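Local coordinates for protein N-acyl-D-glutamate deacylase (Bordetella bronchiseptica, PDB 3GIP) that hydrolyses the N-acyl group from N-acyl-D-glutamate, as a zinc-dependent deacylase of the amidohydrolase superfamily, at residues Ile57-Phe62 against Val429-Asp434; Gln85-Val90 against Gly379-Val384. One frame throughout, in Å; residues are numbered along the deposited sequence.

How the contacts relate
Contact 1 pairs strand 57-64 with strand 428-431, and contact 2 sets a helix against the start of strand 87-92; their centres lie about 11 Å apart. Strand 57-64 pairs antiparallel with 428-431 and parallel with 87-92, its neighbour in the same sheet, and the two contacts touch along this second pairing. There Phe62 N lies 2.9 Å from Gly86 O and Phe62 O lies 2.8 Å from Thr88 N, both probable hydrogen bonds. The Phe62 ring also reaches Gln85, with CD2 3.4 Å from Gln85 O. Along the chain, both segments of contact 2 fall between those of contact 1. The Ser380 side chain of contact 2 lies about 13 Å from the zinc held by Cys95, His218 and His248.

Contact 1 (Ile57-Phe62 against Val429-Asp434); sequences IVAPGF and VVFDPD
Ile57 lays its CB over one face of the Phe431 ring, 3.9 Å from the centroid in a CH-pi contact, while its CG2 rests 3.7 Å from Phe431 CZ. Phe431 CG, set between backbone N and carbonyl carbon (chi1 67°), brings the ring alongside Ile57. Ala59 CB meets this ring at its edge. Val429 CG1 sits over a face of the Phe62 ring, 4.1 Å from the centroid; the two phenylalanines cross at about a right angle, with Phe62 CZ 4.1 Å from Phe431 CE2. Val58 and Val430 share the other face. Pro433 closes the Ile57 end, its CD 3.8 Å from Ile57 CG1.

This antiparallel pair joins strand 57-64, itself parallel to 87-92, to strand 428-431, late in the chain; helix 397-404 touches Ile57, Phe62 and Pro433. Ile57 and Phe431 exchange two hydrogen bonds, with Ile57 N to Phe431 O at 2.8 Å and almost straight (178°). Ala59 and Val429 exchange two more, Ala59 N to Val429 O at 2.9 Å. Asp432 OD1 accepts from Asp434 N in an Asx turn. The four backbone bonds satisfy the N-H and C=O groups of Ile57, Ala59, Val429 and Phe431, leaving aliphatic-aromatic packing to fill their face.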
ATOM      1  N   ILE A  57     -23.634   4.694   1.335  1.00 16.62           N
ATOM      2  CA  ILE A  57     -22.719   5.736   1.772  1.00 16.01           C
ATOM      3  C   ILE A  57     -21.954   6.173   0.530  1.00 15.38           C
ATOM      4  O   ILE A  57     -21.578   5.343  -0.299  1.00 15.60           O
ATOM      5  CB  ILE A  57     -21.690   5.211   2.804  1.00 16.95           C
ATOM      6  CG1 ILE A  57     -22.386   4.873   4.122  1.00 16.93           C
ATOM      7  CG2 ILE A  57     -20.595   6.252   3.024  1.00 17.57           C
ATOM      8  CD1 ILE A  57     -22.985   6.070   4.835  1.00 18.09           C
ATOM      9  N   VAL A  58     -21.757   7.479   0.394  1.00 14.05           N
ATOM     10  CA  VAL A  58     -21.006   8.036  -0.720  1.00 15.05           C
ATOM     11  C   VAL A  58     -19.776   8.640  -0.053  1.00 14.71           C
ATOM     12  O   VAL A  58     -19.881   9.571   0.747  1.00 15.21           O
ATOM     13  CB  VAL A  58     -21.820   9.117  -1.452  1.00 15.40           C
ATOM     14  CG1 VAL A  58     -21.019   9.679  -2.616  1.00 15.75           C
ATOM     15  CG2 VAL A  58     -23.128   8.520  -1.944  1.00 15.06           C
ATOM     16  N   ALA A  59     -18.610   8.093  -0.373  1.00 14.92           N
ATOM     17  CA  ALA A  59     -17.376   8.540   0.257  1.00 14.67           C
ATOM     18  C   ALA A  59     -16.251   8.775  -0.735  1.00 14.15           C
ATOM     19  O   ALA A  59     -16.377   8.460  -1.919  1.00 14.58           O
ATOM     20  CB  ALA A  59     -16.943   7.490   1.280  1.00 15.51           C
ATOM     21  N   PRO A  60     -15.131   9.357  -0.266  1.00 13.75           N
ATOM     22  CA  PRO A  60     -14.018   9.585  -1.191  1.00 14.17           C
ATOM     23  C   PRO A  60     -13.460   8.200  -1.527  1.00 15.31           C
ATOM     24  O   PRO A  60     -13.516   7.296  -0.692  1.00 15.12           O
ATOM     25  CB  PRO A  60     -13.015  10.390  -0.358  1.00 15.29           C
ATOM     26  CG  PRO A  60     -13.823  10.950   0.786  1.00 14.56           C
ATOM     27  CD  PRO A  60     -14.803   9.845   1.086  1.00 13.59           C
ATOM     28  N   GLY A  61     -12.933   8.026  -2.734  1.00 14.24           N
ATOM     29  CA  GLY A  61     -12.365   6.736  -3.091  1.00 13.43           C
ATOM     30  C   GLY A  61     -11.255   6.397  -2.110  1.00 12.66           C
ATOM     31  O   GLY A  61     -10.565   7.294  -1.617  1.00 13.02           O
ATOM     32  N   PHE A  62     -11.069   5.114  -1.816  1.00 12.89           N
ATOM     33  CA  PHE A  62     -10.031   4.733  -0.866  1.00 12.85           C
ATOM     34  C   PHE A  62      -8.628   4.814  -1.450  1.00 13.49           C
ATOM     35  O   PHE A  62      -8.403   4.515  -2.625  1.00 14.31           O
ATOM     36  CB  PHE A  62     -10.293   3.324  -0.324  1.00 13.22           C
ATOM     37  CG  PHE A  62     -11.680   3.137   0.227  1.00 13.85           C
ATOM     38  CD1 PHE A  62     -12.315   4.167   0.918  1.00 14.92           C
ATOM     39  CD2 PHE A  62     -12.354   1.929   0.057  1.00 12.61           C
ATOM     40  CE1 PHE A  62     -13.598   3.998   1.431  1.00 13.82           C
ATOM     41  CE2 PHE A  62     -13.637   1.751   0.567  1.00 12.79           C
ATOM     42  CZ  PHE A  62     -14.260   2.785   1.254  1.00 13.34           C
ATOM     43  N   VAL A 429     -16.450   6.450  -4.029  1.00 14.97           N
ATOM     44  CA  VAL A 429     -16.876   5.069  -3.860  1.00 15.05           C
ATOM     45  C   VAL A 429     -18.233   5.097  -3.177  1.00 14.09           C
ATOM     46  O   VAL A 429     -18.448   5.848  -2.224  1.00 15.16           O
ATOM     47  CB  VAL A 429     -15.889   4.226  -3.008  1.00 14.44           C
ATOM     48  CG1 VAL A 429     -15.738   4.814  -1.616  1.00 16.55           C
ATOM     49  CG2 VAL A 429     -16.391   2.787  -2.926  1.00 14.27           C
ATOM     50  N   VAL A 430     -19.158   4.296  -3.695  1.00 14.07           N
ATOM     51  CA  VAL A 430     -20.498   4.195  -3.138  1.00 13.86           C
ATOM     52  C   VAL A 430     -20.620   2.775  -2.604  1.00 14.94           C
ATOM     53  O   VAL A 430     -20.384   1.813  -3.336  1.00 15.32           O
ATOM     54  CB  VAL A 430     -21.574   4.419  -4.224  1.00 14.15           C
ATOM     55  CG1 VAL A 430     -22.966   4.285  -3.618  1.00 16.20           C
ATOM     56  CG2 VAL A 430     -21.394   5.792  -4.852  1.00 14.75           C
ATOM     57  N   PHE A 431     -20.974   2.636  -1.332  1.00 15.24           N
ATOM     58  CA  PHE A 431     -21.089   1.304  -0.753  1.00 15.19           C
ATOM     59  C   PHE A 431     -22.196   1.185   0.282  1.00 14.58           C
ATOM     60  O   PHE A 431     -22.623   2.176   0.868  1.00 14.89           O
ATOM     61  CB  PHE A 431     -19.744   0.892  -0.135  1.00 14.50           C
ATOM     62  CG  PHE A 431     -19.332   1.710   1.066  1.00 13.99           C
ATOM     63  CD1 PHE A 431     -19.706   1.323   2.351  1.00 13.79           C
ATOM     64  CD2 PHE A 431     -18.559   2.860   0.914  1.00 14.42           C
ATOM     65  CE1 PHE A 431     -19.314   2.067   3.468  1.00 13.43           C
ATOM     66  CE2 PHE A 431     -18.161   3.614   2.027  1.00 15.85           C
ATOM     67  CZ  PHE A 431     -18.540   3.216   3.306  1.00 14.52           C
ATOM     68  N   ASP A 432     -22.671  -0.040   0.477  1.00 14.53           N
ATOM     69  CA  ASP A 432     -23.712  -0.316   1.459  1.00 15.64           C
ATOM     70  C   ASP A 432     -22.974  -0.550   2.778  1.00 16.44           C
ATOM     71  O   ASP A 432     -22.210  -1.504   2.905  1.00 16.83           O
ATOM     72  CB  ASP A 432     -24.485  -1.573   1.065  1.00 16.98           C
ATOM     73  CG  ASP A 432     -25.686  -1.817   1.951  1.00 18.43           C
ATOM     74  OD1 ASP A 432     -25.583  -1.567   3.170  1.00 19.19           O
ATOM     75  OD2 ASP A 432     -26.728  -2.267   1.427  1.00 19.88           O
ATOM     76  N   PRO A 433     -23.192   0.318   3.779  1.00 15.53           N
ATOM     77  CA  PRO A 433     -22.502   0.144   5.060  1.00 16.33           C
ATOM     78  C   PRO A 433     -22.857  -1.132   5.813  1.00 15.90           C
ATOM     79  O   PRO A 433     -22.056  -1.639   6.601  1.00 15.43           O
ATOM     80  CB  PRO A 433     -22.890   1.402   5.831  1.00 16.34           C
ATOM     81  CG  PRO A 433     -24.275   1.687   5.318  1.00 16.70           C
ATOM     82  CD  PRO A 433     -24.115   1.467   3.828  1.00 17.28           C
ATOM     83  N   ASP A 434     -24.052  -1.655   5.562  1.00 16.45           N
ATOM     84  CA  ASP A 434     -24.494  -2.856   6.255  1.00 16.33           C
ATOM     85  C   ASP A 434     -24.049  -4.169   5.633  1.00 15.73           C
ATOM     86  O   ASP A 434     -24.050  -5.198   6.303  1.00 16.70           O
ATOM     87  CB  ASP A 434     -26.018  -2.854   6.393  1.00 18.25           C
ATOM     88  CG  ASP A 434     -26.520  -1.728   7.273  1.00 21.01           C
ATOM     89  OD1 ASP A 434     -25.832  -1.392   8.260  1.00 23.91           O
ATOM     90  OD2 ASP A 434     -27.607  -1.186   6.987  1.00 24.02           O
TER

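Contact 2 (Gln85-Val90 against Gly379-Val384); sequences QGITTV and GSFTRV
Gln85 reaches Phe381 through a chi1 of 60°, which tucks CG in over the Gln85 backbone, and a chain extended beyond CG that carries the amide on to helix 376-391. Phe381, with CG beside its own backbone N (chi1 -76°), sends its ring across to Ile87. The amide oxygen Gln85 OE1 accepts from Phe381 N at 2.9 Å, the donor lying nearly in line with the amide C=O and the N-H...O angle 164°. The helix is kinked here, and Phe381 N makes no bond to the preceding turn; Gln85 OE1 takes it instead. The same OE1 lies in the plane of the Phe381 ring at its edge, 3.5 Å from CD2. On the amide's other branch, Gln85 NE2 donates to Trp81 O, so both ends of the group are used and its rotation is fixed.

The Ile87 and Phe381 side chains cross at about a right angle. Ile87 CG1 stands over one ring face, displaced toward the rim, 4.1 Å from the Phe381 centroid, and its CD1 comes within 3.5 Å of Phe381 CD2. Beside them Thr382 CG2 packs 4.1 Å from Gln85 CB, while Thr382 OG1 bonds to Ser449 OG.

Just before strand 87-92, Gly86, at positive phi, is the C-prime residue of a Schellman motif ending helix 80-83. A barrel strand, its entry turn and a later helix thus meet in the buried interior, consistent with the TIM-barrel architecture of amidohydrolases.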
ATOM      1  N   GLN A  85     -12.691  -3.268  -4.366  1.00 12.69           N
ATOM      2  CA  GLN A  85     -12.740  -3.030  -2.928  1.00 12.75           C
ATOM      3  C   GLN A  85     -12.779  -1.532  -2.617  1.00 14.03           C
ATOM      4  O   GLN A  85     -12.526  -1.107  -1.485  1.00 13.51           O
ATOM      5  CB  GLN A  85     -11.575  -3.721  -2.199  1.00 13.24           C
ATOM      6  CG  GLN A  85     -10.175  -3.312  -2.602  1.00 12.60           C
ATOM      7  CD  GLN A  85      -9.119  -4.003  -1.755  1.00 13.52           C
ATOM      8  OE1 GLN A  85      -9.082  -3.839  -0.532  1.00 13.71           O
ATOM      9  NE2 GLN A  85      -8.257  -4.782  -2.399  1.00 13.09           N
ATOM     10  N   GLY A  86     -13.104  -0.743  -3.642  1.00 13.57           N
ATOM     11  CA  GLY A  86     -13.241   0.698  -3.489  1.00 12.01           C
ATOM     12  C   GLY A  86     -12.024   1.598  -3.576  1.00 11.79           C
ATOM     13  O   GLY A  86     -12.127   2.785  -3.273  1.00 13.28           O
ATOM     14  N   ILE A  87     -10.889   1.059  -4.008  1.00 12.25           N
ATOM     15  CA  ILE A  87      -9.649   1.827  -4.104  1.00 12.62           C
ATOM     16  C   ILE A  87      -9.563   2.636  -5.397  1.00 12.95           C
ATOM     17  O   ILE A  87      -9.749   2.090  -6.485  1.00 12.67           O
ATOM     18  CB  ILE A  87      -8.438   0.878  -4.009  1.00 13.20           C
ATOM     19  CG1 ILE A  87      -8.440   0.188  -2.644  1.00 13.39           C
ATOM     20  CG2 ILE A  87      -7.140   1.641  -4.216  1.00 11.90           C
ATOM     21  CD1 ILE A  87      -7.493  -0.993  -2.555  1.00 12.66           C
ATOM     22  N   THR A  88      -9.275   3.930  -5.269  1.00 13.29           N
ATOM     23  CA  THR A  88      -9.167   4.825  -6.425  1.00 14.14           C
ATOM     24  C   THR A  88      -7.760   5.392  -6.622  1.00 14.22           C
ATOM     25  O   THR A  88      -7.469   6.003  -7.654  1.00 14.65           O
ATOM     26  CB  THR A  88     -10.144   6.009  -6.305  1.00 13.51           C
ATOM     27  OG1 THR A  88      -9.920   6.688  -5.064  1.00 13.63           O
ATOM     28  CG2 THR A  88     -11.580   5.523  -6.359  1.00 14.43           C
ATOM     29  N   THR A  89      -6.899   5.209  -5.627  1.00 13.96           N
ATOM     30  CA  THR A  89      -5.516   5.681  -5.695  1.00 13.16           C
ATOM     31  C   THR A  89      -4.626   4.677  -4.978  1.00 14.25           C
ATOM     32  O   THR A  89      -5.010   4.132  -3.943  1.00 15.06           O
ATOM     33  CB  THR A  89      -5.331   7.056  -4.996  1.00 14.07           C
ATOM     34  OG1 THR A  89      -6.074   8.061  -5.695  1.00 15.24           O
ATOM     35  CG2 THR A  89      -3.854   7.455  -4.968  1.00 13.37           C
ATOM     36  N   VAL A  90      -3.446   4.422  -5.528  1.00 13.47           N
ATOM     37  CA  VAL A  90      -2.514   3.512  -4.886  1.00 13.86           C
ATOM     38  C   VAL A  90      -1.125   4.120  -4.864  1.00 14.85           C
ATOM     39  O   VAL A  90      -0.712   4.786  -5.814  1.00 15.59           O
ATOM     40  CB  VAL A  90      -2.434   2.139  -5.597  1.00 12.61           C
ATOM     41  CG1 VAL A  90      -1.924   2.303  -7.025  1.00 15.15           C
ATOM     42  CG2 VAL A  90      -1.514   1.210  -4.808  1.00 12.94           C
ATOM     43  N   GLY A 379      -9.201  -8.115  -0.417  1.00 12.30           N
ATOM     44  CA  GLY A 379     -10.166  -7.733   0.602  1.00 13.20           C
ATOM     45  C   GLY A 379      -9.787  -6.822   1.746  1.00 13.08           C
ATOM     46  O   GLY A 379     -10.580  -6.661   2.670  1.00 13.89           O
ATOM     47  N   SER A 380      -8.616  -6.202   1.693  1.00 12.57           N
ATOM     48  CA  SER A 380      -8.183  -5.333   2.781  1.00 12.00           C
ATOM     49  C   SER A 380      -9.138  -4.216   3.202  1.00 12.22           C
ATOM     50  O   SER A 380      -9.544  -4.145   4.364  1.00 10.88           O
ATOM     51  CB  SER A 380      -6.819  -4.714   2.454  1.00 13.37           C
ATOM     52  OG  SER A 380      -5.799  -5.697   2.456  1.00 13.39           O
ATOM     53  N   PHE A 381      -9.506  -3.339   2.273  1.00 11.90           N
ATOM     54  CA  PHE A 381     -10.369  -2.220   2.638  1.00 12.59           C
ATOM     55  C   PHE A 381     -11.777  -2.595   3.073  1.00 11.73           C
ATOM     56  O   PHE A 381     -12.311  -2.033   4.031  1.00 12.03           O
ATOM     57  CB  PHE A 381     -10.386  -1.194   1.498  1.00 12.31           C
ATOM     58  CG  PHE A 381      -9.135  -0.366   1.436  1.00 11.57           C
ATOM     59  CD1 PHE A 381      -9.108   0.918   1.968  1.00 11.88           C
ATOM     60  CD2 PHE A 381      -7.957  -0.904   0.923  1.00 11.60           C
ATOM     61  CE1 PHE A 381      -7.924   1.656   1.998  1.00 12.65           C
ATOM     62  CE2 PHE A 381      -6.769  -0.181   0.947  1.00 11.35           C
ATOM     63  CZ  PHE A 381      -6.751   1.103   1.485  1.00 10.72           C
ATOM     64  N   THR A 382     -12.372  -3.562   2.392  1.00 12.16           N
ATOM     65  CA  THR A 382     -13.715  -3.988   2.744  1.00 12.22           C
ATOM     66  C   THR A 382     -13.704  -4.832   4.021  1.00 12.52           C
ATOM     67  O   THR A 382     -14.711  -4.907   4.728  1.00 14.15           O
ATOM     68  CB  THR A 382     -14.338  -4.756   1.578  1.00 13.45           C
ATOM     69  OG1 THR A 382     -13.393  -5.716   1.093  1.00 13.51           O
ATOM     70  CG2 THR A 382     -14.696  -3.789   0.447  1.00 15.20           C
ATOM     71  N   ARG A 383     -12.571  -5.459   4.330  1.00 12.33           N
ATOM     72  CA  ARG A 383     -12.482  -6.242   5.557  1.00 13.26           C
ATOM     73  C   ARG A 383     -12.431  -5.253   6.721  1.00 13.39           C
ATOM     74  O   ARG A 383     -12.964  -5.518   7.798  1.00 14.09           O
ATOM     75  CB  ARG A 383     -11.234  -7.131   5.557  1.00 13.38           C
ATOM     76  CG  ARG A 383     -11.168  -8.118   6.725  1.00 13.76           C
ATOM     77  CD  ARG A 383      -9.994  -9.075   6.554  1.00 14.36           C
ATOM     78  NE  ARG A 383      -9.862 -10.061   7.628  1.00 16.19           N
ATOM     79  CZ  ARG A 383     -10.636 -11.133   7.776  1.00 18.13           C
ATOM     80  NH1 ARG A 383     -11.621 -11.378   6.923  1.00 20.46           N
ATOM     81  NH2 ARG A 383     -10.409 -11.979   8.775  1.00 20.91           N
ATOM     82  N   VAL A 384     -11.789  -4.105   6.515  1.00 12.66           N
ATOM     83  CA  VAL A 384     -11.751  -3.114   7.582  1.00 13.14           C
ATOM     84  C   VAL A 384     -13.170  -2.598   7.817  1.00 13.46           C
ATOM     85  O   VAL A 384     -13.629  -2.535   8.954  1.00 13.89           O
ATOM     86  CB  VAL A 384     -10.823  -1.926   7.236  1.00 12.14           C
ATOM     87  CG1 VAL A 384     -11.019  -0.798   8.245  1.00 12.70           C
ATOM     88  CG2 VAL A 384      -9.363  -2.391   7.253  1.00 13.44           C
TER